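Local coordinates for protein methyltransferase (Streptococcus mutans, PDB 2B78) that probably transfers methyl groups from S-adenosyl-L-methionine, perhaps to RNA, at residues L217-Y222 with M270-Y275; T239-A244 with Q266-D271; D287-D292 with L318-E323. One frame throughout, in Å; residues are numbered along the deposited sequence.

Interaction 1: L217-Y222 with M270-Y275; sequences LNLFSY and MDVFDY
Val-272, in the first turn of helix 272-281, lays its CG2 methyl over the middle of the Phe-220 ring, a CH-pi contact with CG2 3.5 Å from the ring centroid and only 11° off the ring normal. The two side chains meet at about a right angle. With chi1 at 168°, Val-272 spreads its two methyls: CG2 sits over the ring centre, while CG1 touches the ring at CE2 and also reaches Leu-219 CD1, 4.1 Å away. A beta-branched residue suits this place because it serves two neighbours from one short side chain.

The remaining apolar contacts run down the strand. Leu-217 and Tyr-275 run antiparallel alongside each other, Leu-217 CD1 coming within 3.7 Å of Tyr-275 CE2, and Leu-219 CD2 also reaches the same ring, more loosely. Tyr-275 combines an apolar ring for this packing with a hydroxyl that hydrogen-bonds the hydroxyl of Tyr-286.

No hydrogen bond crosses the contact; a cap within 270-275 orders the helix start. Asp-271 is the N-cap: its OD2 uses the anti lone pair to accept from Asp-274 N at 3.1 Å and takes a weaker bond from Phe-273 N.

Asp-271 and Val-272 belong to the S-adenosyl-L-homocysteine site, empty in this chain, and the contact packs helix 272-281 on the inner strand 215-219 beside it, as in Rossmann-type methyltransferases.

Interaction 2: T239-A244 with Q266-D271; sequences TSVDLA and QLVVMD
Strands 239-242 and 266-269 run alongside each other, their axes 4.7 Å apart at closest approach and 18° from parallel, with Thr-239 opposite Gln-266 and Asp-242 opposite Val-269. They are the two strands of a beta-alpha-beta unit whose crossover is helix 247-257, at the edge of the Rossmann-type sheet. Ser-240 and Asp-242 each give N-H and C=O to the partner strand. Three of the four bonds are nearly straight; the last, Met-270 N to Asp-242 O at 3.0 Å, bends to 138°, its donor above the carbonyl plane, as both chains leave the sheet.

On the face of Thr-239 and Val-241, which helix 272-281 covers, beta-branched residues, suited to extended strands, pack side by side: Val-241 CG2 lies 4.1 Å from Val-268 CB, and Thr-239 CG2 touches Val-268 CG2. Past the strands, Leu-243 CD1 rests 3.8 Å from Asp-271 CA.

The face of Ser-240 and Asp-242 mixes polar with apolar groups. Leu-267 CD2 packs on Ser-240 CB, whose short hydroxyl bonds Ser-227 OG and a water that donates to Gln-266 O. The carboxylate of Asp-242, an S-adenosyl-L-homocysteine ligand, suits two backbone N-H groups: OD1 accepts from Tyr-222 N, and OD2 closes an Asx turn, taking Ala-244 N at 3.1 Å from above the carboxylate plane.

Interaction 3: D287-D292 with L318-E323; sequences DIIIID and LEILSE
Leu-321 drives its CD1 methyl against Ile-289, and Ser-322 meets Asp-287 near the N-terminal end of strand 286-291; the two contacts lie at the end of a beta-alpha-beta crossover in the Rossmann-type sheet. Here the chain leaves strand 286-291, returns through helix 306-319, and passes along segment 318-323 before entering the neighbouring parallel strand 325-331.

The apolar part centres on Ile-289, whose side chain leaves the backbone toward segment 318-323. With CG1 anti to the carbonyl carbon (chi1 -63°) and the chain then extended, its CG1-CD1 arm reaches two residues at once. Leu-321 CD1 packs 3.5 Å from Ile-289 CG1 and almost as near to Ile-289 CD1, the two side chains crossing at a slant. Ile-320 comes in at about a right angle, its CG1 3.9 Å from Ile-289 CD1. Isoleucine suits the strand because its beta branch fits an extended backbone while the longer arm reaches Ile-320 and Leu-321. Ile-320 also packs on Leu-217 and on Phe-276 of helix 272-281, and Leu-321 on Ile-327, so the cluster also meets helix 272-281 and strand 325-331.

The polar part joins Asp-287 and Ser-322. Asp-287 has two carboxylate oxygens to share: OD2 accepts from Thr-215 N of the adjoining strand, while OD1 faces the serine. The serine hydroxyl is on a side chain short enough to meet that oxygen: Ser-322 OG lies 3.0 Å from Asp-287 OD1, a probable hydrogen bond, although its proton has another acceptor within reach.

Overall arrangement
After the N-terminal PUA-like domain and further strands, the chain enters strand 215-219, then strand 237-242, the edge strand 265-269 and helix 272-281. Interaction 2 closes the shorter loop, joining the second and third of these, and lies largely within the longer loop of interaction 1, which brings helix 272-281 back onto strand 215-219; both end on the same stretch and share Met-270 and Asp-271. Interaction 3 follows in series, closing the crossover after strand 286-291. Strand 215-219 stands between strands 237-242 and 286-291, so interaction 1 touches both others through backbone pairing, while interactions 2 and 3 stay about 7 Å apart at their nearest atoms.

Interaction 1: L217-Y222 with M270-Y275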
loop_
_atom_site.group_PDB
_atom_site.type_symbol
_atom_site.label_atom_id
_atom_site.label_comp_id
_atom_site.label_asym_id
_atom_site.label_seq_id
_atom_site.Cartn_x
_atom_site.Cartn_y
_atom_site.Cartn_z
ATOM N N LEU A 217 2.942 -11.674 18.086
ATOM C CA LEU A 217 3.270 -10.304 18.454
ATOM C C LEU A 217 3.237 -9.502 17.155
ATOM O O LEU A 217 3.964 -9.792 16.202
ATOM C CB LEU A 217 4.658 -10.205 19.088
ATOM C CG LEU A 217 5.120 -8.767 19.346
ATOM C CD1 LEU A 217 4.291 -8.135 20.458
ATOM C CD2 LEU A 217 6.588 -8.782 19.727
ATOM N N ASN A 218 2.383 -8.489 17.118
ATOM C CA ASN A 218 2.232 -7.659 15.933
ATOM C C ASN A 218 2.779 -6.261 16.228
ATOM O O ASN A 218 2.158 -5.486 16.942
ATOM C CB ASN A 218 0.744 -7.624 15.576
ATOM C CG ASN A 218 0.451 -6.841 14.318
ATOM O OD1 ASN A 218 1.329 -6.598 13.493
ATOM N ND2 ASN A 218 -0.810 -6.459 14.156
ATOM N N LEU A 219 3.949 -5.946 15.684
ATOM C CA LEU A 219 4.586 -4.644 15.918
ATOM C C LEU A 219 4.169 -3.598 14.880
ATOM O O LEU A 219 4.083 -3.900 13.677
ATOM C CB LEU A 219 6.111 -4.817 15.930
ATOM C CG LEU A 219 6.625 -5.822 16.969
ATOM C CD1 LEU A 219 8.131 -5.964 16.842
ATOM C CD2 LEU A 219 6.250 -5.369 18.377
ATOM N N PHE A 220 3.920 -2.374 15.342
ATOM C CA PHE A 220 3.468 -1.282 14.462
ATOM C C PHE A 220 2.111 -1.724 13.909
ATOM O O PHE A 220 1.808 -1.561 12.724
ATOM C CB PHE A 220 4.450 -1.061 13.301
ATOM C CG PHE A 220 5.828 -0.644 13.735
ATOM C CD1 PHE A 220 6.077 0.659 14.159
ATOM C CD2 PHE A 220 6.879 -1.560 13.733
ATOM C CE1 PHE A 220 7.361 1.048 14.587
ATOM C CE2 PHE A 220 8.165 -1.188 14.155
ATOM C CZ PHE A 220 8.404 0.123 14.584
ATOM N N SER A 221 1.300 -2.282 14.805
ATOM C CA SER A 221 -0.028 -2.827 14.507
ATOM C C SER A 221 -1.031 -1.926 13.779
ATOM O O SER A 221 -1.884 -2.424 13.037
ATOM C CB SER A 221 -0.658 -3.292 15.816
ATOM O OG SER A 221 -0.758 -2.183 16.690
ATOM N N TYR A 222 -0.933 -0.619 14.011
ATOM C CA TYR A 222 -1.820 0.390 13.417
ATOM C C TYR A 222 -3.242 0.212 13.947
ATOM O O TYR A 222 -3.636 0.914 14.894
ATOM C CB TYR A 222 -1.767 0.340 11.877
ATOM C CG TYR A 222 -2.685 1.348 11.212
ATOM C CD1 TYR A 222 -2.835 2.635 11.727
ATOM C CD2 TYR A 222 -3.464 0.986 10.110
ATOM C CE1 TYR A 222 -3.753 3.537 11.163
ATOM C CE2 TYR A 222 -4.382 1.875 9.545
ATOM C CZ TYR A 222 -4.522 3.143 10.079
ATOM O OH TYR A 222 -5.461 3.997 9.554
ATOM N N MET A 270 2.748 1.649 22.964
ATOM C CA MET A 270 4.109 1.897 23.393
ATOM C C MET A 270 5.046 1.979 22.199
ATOM O O MET A 270 4.744 1.458 21.119
ATOM C CB MET A 270 4.557 0.754 24.307
ATOM C CG MET A 270 5.861 0.992 25.033
ATOM S SD MET A 270 6.409 -0.483 25.923
ATOM C CE MET A 270 5.041 -0.774 26.984
ATOM N N ASP A 271 6.178 2.648 22.386
ATOM C CA ASP A 271 7.184 2.747 21.337
ATOM C C ASP A 271 7.662 1.301 21.134
ATOM O O ASP A 271 7.832 0.553 22.103
ATOM C CB ASP A 271 8.336 3.628 21.816
ATOM C CG ASP A 271 9.477 3.669 20.839
ATOM O OD1 ASP A 271 9.409 4.445 19.852
ATOM O OD2 ASP A 271 10.436 2.912 21.057
ATOM N N VAL A 272 7.869 0.896 19.884
ATOM C CA VAL A 272 8.284 -0.480 19.608
ATOM C C VAL A 272 9.623 -0.858 20.235
ATOM O O VAL A 272 9.799 -1.989 20.683
ATOM C CB VAL A 272 8.298 -0.757 18.082
ATOM C CG1 VAL A 272 8.996 -2.080 17.787
ATOM C CG2 VAL A 272 6.851 -0.830 17.566
ATOM N N PHE A 273 10.571 0.069 20.276
ATOM C CA PHE A 273 11.848 -0.261 20.899
ATOM C C PHE A 273 11.664 -0.351 22.405
ATOM O O PHE A 273 12.316 -1.162 23.069
ATOM C CB PHE A 273 12.917 0.769 20.542
ATOM C CG PHE A 273 13.432 0.622 19.142
ATOM C CD1 PHE A 273 14.197 -0.490 18.783
ATOM C CD2 PHE A 273 13.116 1.562 18.168
ATOM C CE1 PHE A 273 14.640 -0.661 17.463
ATOM C CE2 PHE A 273 13.556 1.398 16.845
ATOM C CZ PHE A 273 14.316 0.286 16.495
ATOM N N ASP A 274 10.771 0.469 22.955
ATOM C CA ASP A 274 10.521 0.403 24.391
ATOM C C ASP A 274 9.850 -0.933 24.694
ATOM O O ASP A 274 10.039 -1.502 25.781
ATOM C CB ASP A 274 9.623 1.554 24.868
ATOM C CG ASP A 274 10.362 2.884 24.958
ATOM O OD1 ASP A 274 11.607 2.886 25.092
ATOM O OD2 ASP A 274 9.696 3.937 24.906
ATOM N N TYR A 275 9.067 -1.444 23.745
ATOM C CA TYR A 275 8.418 -2.725 23.979
ATOM C C TYR A 275 9.433 -3.865 23.921
ATOM O O TYR A 275 9.295 -4.855 24.640
ATOM C CB TYR A 275 7.299 -3.000 22.967
ATOM C CG TYR A 275 6.474 -4.194 23.389
ATOM C CD1 TYR A 275 5.524 -4.079 24.405
ATOM C CD2 TYR A 275 6.710 -5.460 22.852
ATOM C CE1 TYR A 275 4.834 -5.196 24.887
ATOM C CE2 TYR A 275 6.021 -6.588 23.324
ATOM C CZ TYR A 275 5.087 -6.445 24.344
ATOM O OH TYR A 275 4.412 -7.544 24.830
#

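Interaction 2: T239-A244 with Q266-D271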
loop_
_atom_site.group_PDB
_atom_site.type_symbol
_atom_site.label_atom_id
_atom_site.label_comp_id
_atom_site.label_asym_id
_atom_site.label_seq_id
_atom_site.Cartn_x
_atom_site.Cartn_y
_atom_site.Cartn_z
ATOM N N THR A 239 -0.640 -10.092 20.701
ATOM C CA THR A 239 -0.308 -8.853 21.376
ATOM C C THR A 239 -0.030 -7.876 20.252
ATOM O O THR A 239 0.843 -8.115 19.426
ATOM C CB THR A 239 0.938 -9.007 22.245
ATOM O OG1 THR A 239 0.686 -9.993 23.254
ATOM C CG2 THR A 239 1.295 -7.672 22.896
ATOM N N SER A 240 -0.779 -6.776 20.223
ATOM C CA SER A 240 -0.633 -5.774 19.181
ATOM C C SER A 240 -0.032 -4.506 19.774
ATOM O O SER A 240 -0.584 -3.920 20.712
ATOM C CB SER A 240 -2.003 -5.482 18.572
ATOM O OG SER A 240 -2.657 -6.696 18.226
ATOM N N VAL A 241 1.097 -4.080 19.221
ATOM C CA VAL A 241 1.783 -2.903 19.740
ATOM C C VAL A 241 1.890 -1.740 18.765
ATOM O O VAL A 241 2.410 -1.891 17.652
ATOM C CB VAL A 241 3.207 -3.273 20.198
ATOM C CG1 VAL A 241 3.845 -2.082 20.931
ATOM C CG2 VAL A 241 3.169 -4.508 21.079
ATOM N N ASP A 242 1.395 -0.572 19.180
ATOM C CA ASP A 242 1.474 0.621 18.346
ATOM C C ASP A 242 1.761 1.827 19.229
ATOM O O ASP A 242 1.307 1.898 20.371
ATOM C CB ASP A 242 0.165 0.865 17.588
ATOM C CG ASP A 242 0.360 1.759 16.381
ATOM O OD1 ASP A 242 0.875 1.255 15.362
ATOM O OD2 ASP A 242 0.021 2.965 16.445
ATOM N N LEU A 243 2.507 2.782 18.693
ATOM C CA LEU A 243 2.846 3.983 19.441
ATOM C C LEU A 243 1.656 4.915 19.668
ATOM O O LEU A 243 1.663 5.696 20.615
ATOM C CB LEU A 243 3.943 4.754 18.699
ATOM C CG LEU A 243 4.346 6.104 19.290
ATOM C CD1 LEU A 243 5.106 5.891 20.594
ATOM C CD2 LEU A 243 5.205 6.858 18.288
ATOM N N ALA A 244 0.635 4.828 18.821
ATOM C CA ALA A 244 -0.519 5.735 18.916
ATOM C C ALA A 244 -1.727 5.318 19.761
ATOM O O ALA A 244 -2.297 4.241 19.580
ATOM C CB ALA A 244 -0.988 6.101 17.509
ATOM N N GLN A 266 -4.301 -8.854 23.525
ATOM C CA GLN A 266 -3.859 -7.638 24.204
ATOM C C GLN A 266 -3.464 -6.519 23.256
ATOM O O GLN A 266 -2.771 -6.752 22.262
ATOM C CB GLN A 266 -2.657 -7.945 25.098
ATOM C CG GLN A 266 -2.981 -8.614 26.432
ATOM C CD GLN A 266 -3.521 -10.026 26.285
ATOM O OE1 GLN A 266 -2.913 -10.872 25.630
ATOM N NE2 GLN A 266 -4.668 -10.289 26.906
ATOM N N LEU A 267 -3.892 -5.299 23.576
ATOM C CA LEU A 267 -3.547 -4.131 22.775
ATOM C C LEU A 267 -2.651 -3.261 23.653
ATOM O O LEU A 267 -3.046 -2.863 24.759
ATOM C CB LEU A 267 -4.794 -3.341 22.377
ATOM C CG LEU A 267 -5.948 -4.050 21.656
ATOM C CD1 LEU A 267 -6.977 -3.000 21.305
ATOM C CD2 LEU A 267 -5.484 -4.770 20.407
ATOM N N VAL A 268 -1.451 -2.973 23.155
ATOM C CA VAL A 268 -0.473 -2.172 23.874
ATOM C C VAL A 268 -0.165 -0.873 23.138
ATOM O O VAL A 268 -0.109 -0.845 21.912
ATOM C CB VAL A 268 0.847 -2.963 24.036
ATOM C CG1 VAL A 268 1.905 -2.100 24.705
ATOM C CG2 VAL A 268 0.597 -4.237 24.834
ATOM N N VAL A 269 0.004 0.214 23.882
ATOM C CA VAL A 269 0.361 1.488 23.264
ATOM C C VAL A 269 1.734 1.818 23.804
ATOM O O VAL A 269 1.880 2.211 24.970
ATOM C CB VAL A 269 -0.607 2.633 23.637
ATOM C CG1 VAL A 269 -0.174 3.922 22.936
ATOM C CG2 VAL A 269 -2.027 2.269 23.219
ATOM N N MET A 270 2.748 1.649 22.964
ATOM C CA MET A 270 4.109 1.897 23.393
ATOM C C MET A 270 5.046 1.979 22.199
ATOM O O MET A 270 4.744 1.458 21.119
ATOM C CB MET A 270 4.557 0.754 24.307
ATOM C CG MET A 270 5.861 0.992 25.033
ATOM S SD MET A 270 6.409 -0.483 25.923
ATOM C CE MET A 270 5.041 -0.774 26.984
ATOM N N ASP A 271 6.178 2.648 22.386
ATOM C CA ASP A 271 7.184 2.747 21.337
ATOM C C ASP A 271 7.662 1.301 21.134
ATOM O O ASP A 271 7.832 0.553 22.103
ATOM C CB ASP A 271 8.336 3.628 21.816
ATOM C CG ASP A 271 9.477 3.669 20.839
ATOM O OD1 ASP A 271 9.409 4.445 19.852
ATOM O OD2 ASP A 271 10.436 2.912 21.057
HETATM O O HOH W 1 -4.083 -8.056 20.116
#

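Interaction 3: D287-D292 with L318-E323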
loop_
_atom_site.group_PDB
_atom_site.type_symbol
_atom_site.label_atom_id
_atom_site.label_comp_id
_atom_site.label_asym_id
_atom_site.label_seq_id
_atom_site.Cartn_x
_atom_site.Cartn_y
_atom_site.Cartn_z
ATOM N N ASP A 287 5.722 -16.952 19.423
ATOM C CA ASP A 287 5.966 -17.928 18.362
ATOM C C ASP A 287 6.097 -17.275 16.996
ATOM O O ASP A 287 6.832 -17.754 16.125
ATOM C CB ASP A 287 4.821 -18.946 18.295
ATOM C CG ASP A 287 4.683 -19.749 19.567
ATOM O OD1 ASP A 287 5.727 -20.113 20.143
ATOM O OD2 ASP A 287 3.537 -20.024 19.983
ATOM N N ILE A 288 5.362 -16.184 16.813
ATOM C CA ILE A 288 5.340 -15.463 15.555
ATOM C C ILE A 288 5.390 -13.965 15.824
ATOM O O ILE A 288 4.625 -13.460 16.638
ATOM C CB ILE A 288 4.036 -15.789 14.789
ATOM C CG1 ILE A 288 3.938 -17.300 14.557
ATOM C CG2 ILE A 288 3.987 -15.031 13.465
ATOM C CD1 ILE A 288 2.588 -17.745 13.981
ATOM N N ILE A 289 6.295 -13.264 15.144
ATOM C CA ILE A 289 6.423 -11.819 15.297
ATOM C C ILE A 289 6.224 -11.161 13.941
ATOM O O ILE A 289 6.913 -11.478 12.968
ATOM C CB ILE A 289 7.808 -11.417 15.866
ATOM C CG1 ILE A 289 7.980 -11.999 17.276
ATOM C CG2 ILE A 289 7.923 -9.897 15.936
ATOM C CD1 ILE A 289 9.338 -11.722 17.886
ATOM N N ILE A 290 5.245 -10.265 13.868
ATOM C CA ILE A 290 4.965 -9.565 12.628
ATOM C C ILE A 290 5.544 -8.176 12.785
ATOM O O ILE A 290 5.316 -7.520 13.798
ATOM C CB ILE A 290 3.452 -9.475 12.377
ATOM C CG1 ILE A 290 2.870 -10.892 12.274
ATOM C CG2 ILE A 290 3.184 -8.652 11.119
ATOM C CD1 ILE A 290 1.356 -10.954 12.157
ATOM N N ILE A 291 6.312 -7.745 11.795
ATOM C CA ILE A 291 6.947 -6.434 11.825
ATOM C C ILE A 291 6.501 -5.684 10.571
ATOM O O ILE A 291 6.749 -6.134 9.448
ATOM C CB ILE A 291 8.482 -6.605 11.844
ATOM C CG1 ILE A 291 8.864 -7.599 12.946
ATOM C CG2 ILE A 291 9.164 -5.257 12.058
ATOM C CD1 ILE A 291 10.336 -7.955 12.994
ATOM N N ASP A 292 5.847 -4.542 10.759
ATOM C CA ASP A 292 5.348 -3.778 9.623
ATOM C C ASP A 292 5.327 -2.275 9.903
ATOM O O ASP A 292 4.262 -1.672 10.037
ATOM C CB ASP A 292 3.941 -4.283 9.277
ATOM C CG ASP A 292 3.371 -3.639 8.030
ATOM O OD1 ASP A 292 4.111 -3.496 7.037
ATOM O OD2 ASP A 292 2.167 -3.294 8.045
ATOM N N LEU A 318 14.267 -11.175 17.209
ATOM C CA LEU A 318 14.823 -12.510 17.377
ATOM C C LEU A 318 15.098 -12.826 18.838
ATOM O O LEU A 318 15.035 -13.986 19.243
ATOM C CB LEU A 318 16.116 -12.649 16.574
ATOM C CG LEU A 318 15.902 -12.775 15.069
ATOM C CD1 LEU A 318 17.225 -12.678 14.334
ATOM C CD2 LEU A 318 15.225 -14.100 14.781
ATOM N N GLU A 319 15.382 -11.793 19.628
ATOM C CA GLU A 319 15.675 -11.967 21.050
ATOM C C GLU A 319 14.458 -12.399 21.862
ATOM O O GLU A 319 14.603 -12.970 22.944
ATOM C CB GLU A 319 16.238 -10.672 21.645
ATOM C CG GLU A 319 17.556 -10.202 21.041
ATOM C CD GLU A 319 18.079 -8.964 21.738
ATOM O OE1 GLU A 319 18.361 -9.045 22.955
ATOM O OE2 GLU A 319 18.198 -7.911 21.082
ATOM N N ILE A 320 13.262 -12.110 21.356
ATOM C CA ILE A 320 12.040 -12.500 22.052
ATOM C C ILE A 320 11.182 -13.457 21.216
ATOM O O ILE A 320 9.977 -13.569 21.429
ATOM C CB ILE A 320 11.194 -11.264 22.460
ATOM C CG1 ILE A 320 10.838 -10.425 21.228
ATOM C CG2 ILE A 320 11.966 -10.418 23.474
ATOM C CD1 ILE A 320 9.902 -9.244 21.528
ATOM N N LEU A 321 11.812 -14.168 20.280
ATOM C CA LEU A 321 11.101 -15.125 19.427
ATOM C C LEU A 321 11.313 -16.554 19.923
ATOM O O LEU A 321 12.445 -16.967 20.186
ATOM C CB LEU A 321 11.607 -15.021 17.986
ATOM C CG LEU A 321 10.846 -15.816 16.930
ATOM C CD1 LEU A 321 9.524 -15.111 16.641
ATOM C CD2 LEU A 321 11.687 -15.907 15.656
ATOM N N SER A 322 10.229 -17.314 20.034
ATOM C CA SER A 322 10.303 -18.697 20.505
ATOM C C SER A 322 11.165 -19.574 19.610
ATOM O O SER A 322 11.483 -19.213 18.475
ATOM C CB SER A 322 8.905 -19.312 20.567
ATOM O OG SER A 322 8.031 -18.529 21.354
ATOM N N GLU A 323 11.537 -20.736 20.131
ATOM C CA GLU A 323 12.323 -21.689 19.361
ATOM C C GLU A 323 11.418 -22.113 18.201
ATOM O O GLU A 323 10.210 -22.248 18.376
ATOM C CB GLU A 323 12.678 -22.891 20.244
ATOM C CG GLU A 323 13.537 -23.941 19.574
ATOM C CD GLU A 323 13.975 -25.036 20.540
ATOM O OE1 GLU A 323 14.468 -26.081 20.064
ATOM O OE2 GLU A 323 13.831 -24.851 21.770
#